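PDB 6EVG: multi-copper Oxidase CueO from Ochrobactrum, which oxidises lignin model compounds and lignosulfonate, probably coupling electron removal to the reduction of dioxygen to water at copper centres, as laccases do. Local coordinates for residues A[424-429]-A[469-474]; A[133-138]-A[393-398]. One frame throughout, in Å; residues are numbered along the deposited sequence.

Interaction 1: A[424-429]-A[469-474]; sequences IWDLTT and KAEILV
K469 NZ grips D426 OD1 at 2.9 Å in a salt bridge that joins the two strands diagonally, the ammonium coming from above the carboxylate plane. The lysine gets there because its chain bends at chi2 (73°) and again at chi4 (-51°), turning back over the neighbouring strand. Its CD lies 3.5 Å from T428 CG2, an apolar contact made by the lysine's methylenes on the way to the charge. The other carboxylate oxygen, D426 OD2, pairs with R332, which also takes E471 OE1; the two basic residues probably offset the likeness of charge between D426 and E471, whose side chains run side by side in the same direction, though their carboxylate planes stand nearly perpendicular. Shortening K469 to an alanine would probably leave D426 OD1 without this counter-charge and take away the lysine CD that packs on T428 CG2.

Between the two strands, four backbone bonds pair W425 with I472 and L427 with A470 in both directions, the straightest being L427 N to A470 O at 2.9 Å (173°). These hydrogen-bonded pairs alternate with the non-hydrogen-bonded pairs I424–L473, D426–E471 and T428–K469. The strands are thus antiparallel neighbours in the middle of a four-stranded sheet in a cupredoxin domain of the multicopper oxidase, flanked by 332-336 and 442-448.

Side chains of W425, L427, A470 and I472 share one face of the sheet, where W425, L427 and I472 touch F436 of strand 434-438. V474 CG2 sits over a face of the indole, 4.0 Å from the W425 five-membered-ring centroid, a CH-pi contact, while W425 NE1 bonds to E423. L427 CD1 meets I472 CD1 at 3.9 Å, and on the opposite face I424 CG1 touches L473 CD1 at 3.8 Å.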
ATOM      1  N   ILE A 424      -9.977  19.203  -7.992  1.00 11.06           N
ATOM      2  CA  ILE A 424     -10.115  18.071  -8.929  1.00 11.57           C
ATOM      3  C   ILE A 424      -8.848  17.942  -9.703  1.00 10.79           C
ATOM      4  O   ILE A 424      -8.382  18.935 -10.281  1.00 11.66           O
ATOM      5  CB  ILE A 424     -11.346  18.250  -9.858  1.00 12.94           C
ATOM      6  CG1 ILE A 424     -12.597  18.253  -8.980  1.00 15.09           C
ATOM      7  CG2 ILE A 424     -11.336  17.204 -10.919  1.00 14.10           C
ATOM      8  CD1 ILE A 424     -13.879  18.664  -9.641  1.00 18.97           C
ATOM      9  N   TRP A 425      -8.279  16.745  -9.719  1.00 10.71           N
ATOM     10  CA  TRP A 425      -7.073  16.458 -10.481  1.00 10.62           C
ATOM     11  C   TRP A 425      -7.402  15.485 -11.620  1.00 10.75           C
ATOM     12  O   TRP A 425      -7.954  14.390 -11.370  1.00 11.64           O
ATOM     13  CB  TRP A 425      -6.011  15.855  -9.602  1.00 10.23           C
ATOM     14  CG  TRP A 425      -5.404  16.787  -8.588  1.00 10.34           C
ATOM     15  CD1 TRP A 425      -5.895  17.970  -8.101  1.00 10.59           C
ATOM     16  CD2 TRP A 425      -4.138  16.606  -7.925  1.00 10.10           C
ATOM     17  NE1 TRP A 425      -5.007  18.567  -7.249  1.00 10.65           N
ATOM     18  CE2 TRP A 425      -3.940  17.732  -7.103  1.00  9.72           C
ATOM     19  CE3 TRP A 425      -3.187  15.592  -7.949  1.00 10.41           C
ATOM     20  CZ2 TRP A 425      -2.775  17.908  -6.347  1.00 10.85           C
ATOM     21  CZ3 TRP A 425      -2.027  15.761  -7.199  1.00 11.57           C
ATOM     22  CH2 TRP A 425      -1.826  16.894  -6.437  1.00 11.49           C
ATOM     23  N   ASP A 426      -7.043  15.860 -12.833  1.00 10.74           N
ATOM     24  CA  ASP A 426      -6.997  15.019 -14.032  1.00 12.00           C
ATOM     25  C   ASP A 426      -5.682  14.275 -14.018  1.00 12.41           C
ATOM     26  O   ASP A 426      -4.623  14.913 -13.918  1.00 15.21           O
ATOM     27  CB  ASP A 426      -7.126  15.930 -15.340  1.00 13.76           C
ATOM     28  CG  ASP A 426      -8.515  16.473 -15.569  1.00 15.90           C
ATOM     29  OD1 ASP A 426      -9.508  15.730 -15.570  1.00 21.27           O
ATOM     30  OD2 ASP A 426      -8.687  17.697 -15.787  1.00 22.59           O
ATOM     31  N   LEU A 427      -5.700  12.965 -14.145  1.00 11.23           N
ATOM     32  CA  LEU A 427      -4.507  12.125 -14.210  1.00 10.80           C
ATOM     33  C   LEU A 427      -4.493  11.316 -15.478  1.00 11.83           C
ATOM     34  O   LEU A 427      -5.519  10.699 -15.803  1.00 12.83           O
ATOM     35  CB  LEU A 427      -4.495  11.176 -12.983  1.00 11.00           C
ATOM     36  CG  LEU A 427      -4.473  11.857 -11.630  1.00 11.79           C
ATOM     37  CD1 LEU A 427      -4.548  10.831 -10.501  1.00 12.56           C
ATOM     38  CD2 LEU A 427      -3.260  12.766 -11.421  1.00 13.65           C
ATOM     39  N   THR A 428      -3.377  11.319 -16.207  1.00 11.34           N
ATOM     40  CA  THR A 428      -3.297  10.636 -17.498  1.00 11.86           C
ATOM     41  C   THR A 428      -2.064   9.771 -17.582  1.00 11.86           C
ATOM     42  O   THR A 428      -0.977  10.156 -17.100  1.00 12.27           O
ATOM     43  CB  THR A 428      -3.290  11.686 -18.638  1.00 13.80           C
ATOM     44  OG1 THR A 428      -2.353  12.670 -18.428  1.00 23.08           O
ATOM     45  CG2 THR A 428      -4.455  12.445 -18.673  1.00 13.84           C
ATOM     46  N   THR A 429      -2.237   8.614 -18.228  1.00 11.74           N
ATOM     47  CA  THR A 429      -1.105   7.743 -18.566  1.00 12.55           C
ATOM     48  C   THR A 429      -1.090   7.504 -20.084  1.00 13.66           C
ATOM     49  O   THR A 429      -2.065   7.731 -20.777  1.00 17.18           O
ATOM     50  CB  THR A 429      -1.169   6.398 -17.825  1.00 12.05           C
ATOM     51  OG1 THR A 429      -2.314   5.659 -18.280  1.00 14.52           O
ATOM     52  CG2 THR A 429      -1.306   6.593 -16.338  1.00 12.87           C
ATOM     53  N   LYS A 469      -7.119   7.551 -18.343  1.00 13.65           N
ATOM     54  CA  LYS A 469      -7.554   8.762 -17.747  1.00 14.43           C
ATOM     55  C   LYS A 469      -8.300   8.498 -16.452  1.00 13.26           C
ATOM     56  O   LYS A 469      -9.070   7.560 -16.380  1.00 14.30           O
ATOM     57  CB  LYS A 469      -8.487   9.504 -18.727  1.00 18.87           C
ATOM     58  CG  LYS A 469      -9.023  10.796 -18.182  1.00 20.70           C
ATOM     59  CD  LYS A 469      -7.905  11.828 -18.162  1.00 23.96           C
ATOM     60  CE  LYS A 469      -8.205  13.066 -17.348  1.00 26.43           C
ATOM     61  NZ  LYS A 469      -9.519  13.689 -17.696  1.00 27.47           N
ATOM     62  N   ALA A 470      -8.100   9.348 -15.441  1.00 12.51           N
ATOM     63  CA  ALA A 470      -8.904   9.398 -14.245  1.00 12.48           C
ATOM     64  C   ALA A 470      -9.140  10.807 -13.809  1.00 11.79           C
ATOM     65  O   ALA A 470      -8.302  11.696 -14.085  1.00 12.87           O
ATOM     66  CB  ALA A 470      -8.270   8.626 -13.109  1.00 12.48           C
ATOM     67  N   GLU A 471     -10.215  11.027 -13.088  1.00 11.32           N
ATOM     68  CA  GLU A 471     -10.455  12.280 -12.385  1.00 12.39           C
ATOM     69  C   GLU A 471     -10.676  11.990 -10.920  1.00 11.19           C
ATOM     70  O   GLU A 471     -11.447  11.075 -10.584  1.00 12.27           O
ATOM     71  CB  GLU A 471     -11.723  13.027 -12.881  1.00 13.82           C
ATOM     72  CG  GLU A 471     -11.726  13.398 -14.348  1.00 17.32           C
ATOM     73  CD  GLU A 471     -13.053  13.886 -14.856  1.00 23.56           C
ATOM     74  OE1 GLU A 471     -13.794  14.456 -14.086  1.00 36.31           O
ATOM     75  OE2 GLU A 471     -13.234  13.878 -16.090  1.00 34.39           O
ATOM     76  N   ILE A 472      -9.981  12.727 -10.048  1.00 10.50           N
ATOM     77  CA  ILE A 472     -10.096  12.511  -8.594  1.00  9.81           C
ATOM     78  C   ILE A 472     -10.413  13.819  -7.911  1.00 10.43           C
ATOM     79  O   ILE A 472     -10.006  14.892  -8.376  1.00 11.71           O
ATOM     80  CB  ILE A 472      -8.858  11.825  -7.979  1.00 10.30           C
ATOM     81  CG1 ILE A 472      -7.604  12.724  -8.089  1.00  9.82           C
ATOM     82  CG2 ILE A 472      -8.626  10.476  -8.636  1.00 10.50           C
ATOM     83  CD1 ILE A 472      -6.396  12.191  -7.313  1.00 10.45           C
ATOM     84  N   LEU A 473     -11.127  13.736  -6.798  1.00  9.88           N
ATOM     85  CA  LEU A 473     -11.532  14.854  -5.948  1.00 10.23           C
ATOM     86  C   LEU A 473     -10.668  14.766  -4.690  1.00  8.96           C
ATOM     87  O   LEU A 473     -10.851  13.843  -3.890  1.00  9.77           O
ATOM     88  CB  LEU A 473     -13.020  14.830  -5.665  1.00  9.87           C
ATOM     89  CG  LEU A 473     -13.534  15.910  -4.712  1.00 10.91           C
ATOM     90  CD1 LEU A 473     -13.364  17.329  -5.331  1.00 12.51           C
ATOM     91  CD2 LEU A 473     -14.992  15.664  -4.365  1.00 12.63           C
ATOM     92  N   VAL A 474      -9.718  15.676  -4.530  1.00  9.71           N
ATOM     93  CA  VAL A 474      -8.719  15.641  -3.429  1.00  9.13           C
ATOM     94  C   VAL A 474      -9.104  16.616  -2.338  1.00  9.56           C
ATOM     95  O   VAL A 474      -9.477  17.778  -2.631  1.00 10.61           O
ATOM     96  CB  VAL A 474      -7.335  16.004  -3.983  1.00  9.69           C
ATOM     97  CG1 VAL A 474      -6.272  15.810  -2.910  1.00 10.63           C
ATOM     98  CG2 VAL A 474      -6.971  15.242  -5.237  1.00 10.49           C
TER

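Interaction 2: A[133-138]-A[393-398]; sequences HLHGNT and EALTSG
With chi1 at -68° and chi2 fully extended, L395 directs its forked end at the turn H135–G136, while H135 holds CG trans to its own N (chi1 177°), which brings the far end of its imidazole close to one prong of the fork. That prong, L395 CD2, lies 3.9 Å from H135 NE2, the two side chains crossing at about a right angle. The other prong, L395 CD1, rests 3.8 Å from H135 O. Between them L395 CG packs on G136 CA at 3.8 Å, a fit that depends on the glycine: a CB there would collide with L395 CG, and the positive phi (81°) also suits a residue without one. A394 CB adds a looser touch on G136 O at 4.0 Å.

No hydrogen bond crosses this small surface contact; each loop is braced from within. N137 ND2 bonds back to H135 O at 3.3 Å while its OD1 accepts from R140 NH2, and A394 O accepts from both the backbone N and the hydroxyl of S397. The H135 ring also meets F408 edge-to-face. The loop 133-138 follows strand 126-131 and leads into helix 138-144, while the 393-398 loop, preceding strand 415-417, lies against helix 493-497 where A394 touches D497.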
ATOM      1  N   HIS A 133      10.405   5.796   2.507  1.00  8.48           N
ATOM      2  CA  HIS A 133      10.108   6.747   1.443  1.00  8.98           C
ATOM      3  C   HIS A 133      11.333   7.653   1.356  1.00  8.43           C
ATOM      4  O   HIS A 133      11.583   8.495   2.228  1.00  9.83           O
ATOM      5  CB  HIS A 133       8.823   7.542   1.690  1.00 10.22           C
ATOM      6  CG  HIS A 133       8.463   8.370   0.502  1.00 10.92           C
ATOM      7  ND1 HIS A 133       8.035   7.806  -0.682  1.00 11.92           N
ATOM      8  CD2 HIS A 133       8.545   9.699   0.287  1.00 12.42           C
ATOM      9  CE1 HIS A 133       7.862   8.777  -1.566  1.00 12.80           C
ATOM     10  NE2 HIS A 133       8.184   9.941  -1.005  1.00 13.21           N
ATOM     11  N   LEU A 134      12.111   7.457   0.299  1.00  9.25           N
ATOM     12  CA  LEU A 134      13.417   8.041   0.165  1.00 10.46           C
ATOM     13  C   LEU A 134      13.575   8.680  -1.218  1.00 11.33           C
ATOM     14  O   LEU A 134      12.777   8.451  -2.129  1.00 15.92           O
ATOM     15  CB  LEU A 134      14.486   6.953   0.385  1.00 10.04           C
ATOM     16  CG  LEU A 134      14.470   6.328   1.785  1.00 10.70           C
ATOM     17  CD1 LEU A 134      15.309   5.071   1.798  1.00 12.95           C
ATOM     18  CD2 LEU A 134      14.943   7.311   2.829  1.00 11.65           C
ATOM     19  N   HIS A 135      14.644   9.428  -1.412  1.00 10.14           N
ATOM     20  CA  HIS A 135      15.049  10.002  -2.697  1.00 10.68           C
ATOM     21  C   HIS A 135      16.007   9.049  -3.381  1.00 11.06           C
ATOM     22  O   HIS A 135      17.150   8.883  -2.976  1.00 13.58           O
ATOM     23  CB  HIS A 135      15.697  11.353  -2.424  1.00 12.33           C
ATOM     24  CG  HIS A 135      16.210  12.005  -3.661  1.00 13.62           C
ATOM     25  ND1 HIS A 135      17.227  12.939  -3.627  1.00 18.50           N
ATOM     26  CD2 HIS A 135      15.840  11.886  -4.950  1.00 14.05           C
ATOM     27  CE1 HIS A 135      17.489  13.312  -4.867  1.00 20.36           C
ATOM     28  NE2 HIS A 135      16.647  12.720  -5.688  1.00 17.29           N
ATOM     29  N   GLY A 136      15.530   8.357  -4.411  1.00 10.71           N
ATOM     30  CA  GLY A 136      16.346   7.467  -5.208  1.00 11.66           C
ATOM     31  C   GLY A 136      16.626   6.078  -4.686  1.00 11.46           C
ATOM     32  O   GLY A 136      17.127   5.227  -5.427  1.00 14.91           O
ATOM     33  N   ASN A 137      16.256   5.792  -3.437  1.00 11.82           N
ATOM     34  CA  ASN A 137      16.583   4.565  -2.709  1.00 13.38           C
ATOM     35  C   ASN A 137      15.373   3.796  -2.170  1.00 11.35           C
ATOM     36  O   ASN A 137      15.531   2.866  -1.387  1.00 13.06           O
ATOM     37  CB  ASN A 137      17.573   4.865  -1.524  1.00 15.05           C
ATOM     38  CG  ASN A 137      18.909   5.159  -1.996  1.00 17.99           C
ATOM     39  OD1 ASN A 137      19.696   4.249  -2.228  1.00 19.97           O
ATOM     40  ND2 ASN A 137      19.198   6.422  -2.241  1.00 22.76           N
ATOM     41  N   THR A 138      14.191   4.238  -2.562  1.00 10.72           N
ATOM     42  CA  THR A 138      13.001   3.608  -2.017  1.00 10.37           C
ATOM     43  C   THR A 138      12.831   2.172  -2.483  1.00  9.28           C
ATOM     44  O   THR A 138      12.464   1.298  -1.701  1.00  9.54           O
ATOM     45  CB  THR A 138      11.763   4.427  -2.418  1.00 11.38           C
ATOM     46  OG1 THR A 138      11.849   5.750  -1.943  1.00 15.14           O
ATOM     47  CG2 THR A 138      10.422   3.818  -1.875  1.00 13.92           C
ATOM     48  N   GLU A 393      21.748   1.730 -10.507  1.00 18.86           N
ATOM     49  CA  GLU A 393      21.216   2.560  -9.402  1.00 18.71           C
ATOM     50  C   GLU A 393      20.453   3.654 -10.060  1.00 16.77           C
ATOM     51  O   GLU A 393      20.980   4.350 -10.910  1.00 17.03           O
ATOM     52  CB  GLU A 393      22.306   3.038  -8.465  1.00 24.61           C
ATOM     53  CG  GLU A 393      22.985   1.854  -7.799  1.00 30.43           C
ATOM     54  CD  GLU A 393      23.877   2.223  -6.650  1.00 39.36           C
ATOM     55  OE1 GLU A 393      23.846   3.394  -6.199  1.00 49.38           O
ATOM     56  OE2 GLU A 393      24.623   1.319  -6.206  1.00 47.62           O
ATOM     57  N   ALA A 394      19.215   3.858  -9.626  1.00 15.53           N
ATOM     58  CA  ALA A 394      18.332   4.859 -10.228  1.00 13.67           C
ATOM     59  C   ALA A 394      19.014   6.218 -10.369  1.00 14.00           C
ATOM     60  O   ALA A 394      19.003   6.805 -11.449  1.00 14.54           O
ATOM     61  CB  ALA A 394      17.088   4.995  -9.400  1.00 15.19           C
ATOM     62  N   LEU A 395      19.621   6.712  -9.283  1.00 15.65           N
ATOM     63  CA  LEU A 395      20.155   8.089  -9.300  1.00 17.55           C
ATOM     64  C   LEU A 395      21.265   8.295 -10.286  1.00 17.82           C
ATOM     65  O   LEU A 395      21.438   9.448 -10.722  1.00 22.88           O
ATOM     66  CB  LEU A 395      20.570   8.591  -7.905  1.00 21.25           C
ATOM     67  CG  LEU A 395      19.389   8.794  -6.958  1.00 22.55           C
ATOM     68  CD1 LEU A 395      19.879   9.273  -5.614  1.00 28.20           C
ATOM     69  CD2 LEU A 395      18.368   9.803  -7.529  1.00 25.54           C
ATOM     70  N   THR A 396      22.062   7.269 -10.567  1.00 17.52           N
ATOM     71  CA  THR A 396      23.209   7.400 -11.461  1.00 19.05           C
ATOM     72  C   THR A 396      22.966   6.771 -12.841  1.00 17.65           C
ATOM     73  O   THR A 396      23.857   6.806 -13.701  1.00 20.45           O
ATOM     74  CB  THR A 396      24.448   6.766 -10.859  1.00 21.31           C
ATOM     75  OG1 THR A 396      24.198   5.385 -10.612  1.00 25.47           O
ATOM     76  CG2 THR A 396      24.864   7.469  -9.578  1.00 26.11           C
ATOM     77  N   SER A 397      21.772   6.250 -13.092  1.00 15.53           N
ATOM     78  CA  SER A 397      21.477   5.552 -14.338  1.00 15.31           C
ATOM     79  C   SER A 397      21.347   6.455 -15.544  1.00 17.09           C
ATOM     80  O   SER A 397      21.409   5.960 -16.678  1.00 19.53           O
ATOM     81  CB  SER A 397      20.184   4.745 -14.167  1.00 16.35           C
ATOM     82  OG  SER A 397      19.067   5.599 -14.029  1.00 14.94           O
ATOM     83  N   GLY A 398      20.991   7.714 -15.314  1.00 15.37           N
ATOM     84  CA  GLY A 398      20.554   8.583 -16.430  1.00 17.69           C
ATOM     85  C   GLY A 398      19.117   8.532 -16.800  1.00 16.20           C
ATOM     86  O   GLY A 398      18.658   9.390 -17.560  1.00 19.67           O
TER

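Overall arrangement
The two contacts illustrate two ways of building a multicopper oxidase: interaction 1 pairs strands inside one cupredoxin domain, whereas interaction 2 packs two loops more than 250 residues apart in sequence. Their centres are 26 Å apart, and their nearest atoms about 13 Å, so they do not touch. The copper held by H434, C490 and H495 gives a common reference: the side chain of L427 is about 11 Å from a bound copper ion, that of A394 about 13 Å. In interaction 1, W425, L427 and I472 pack on F436 of strand 434-438 and T429 touches the copper ligand H434 itself; in interaction 2, A394 touches D497 of the helix carrying H495.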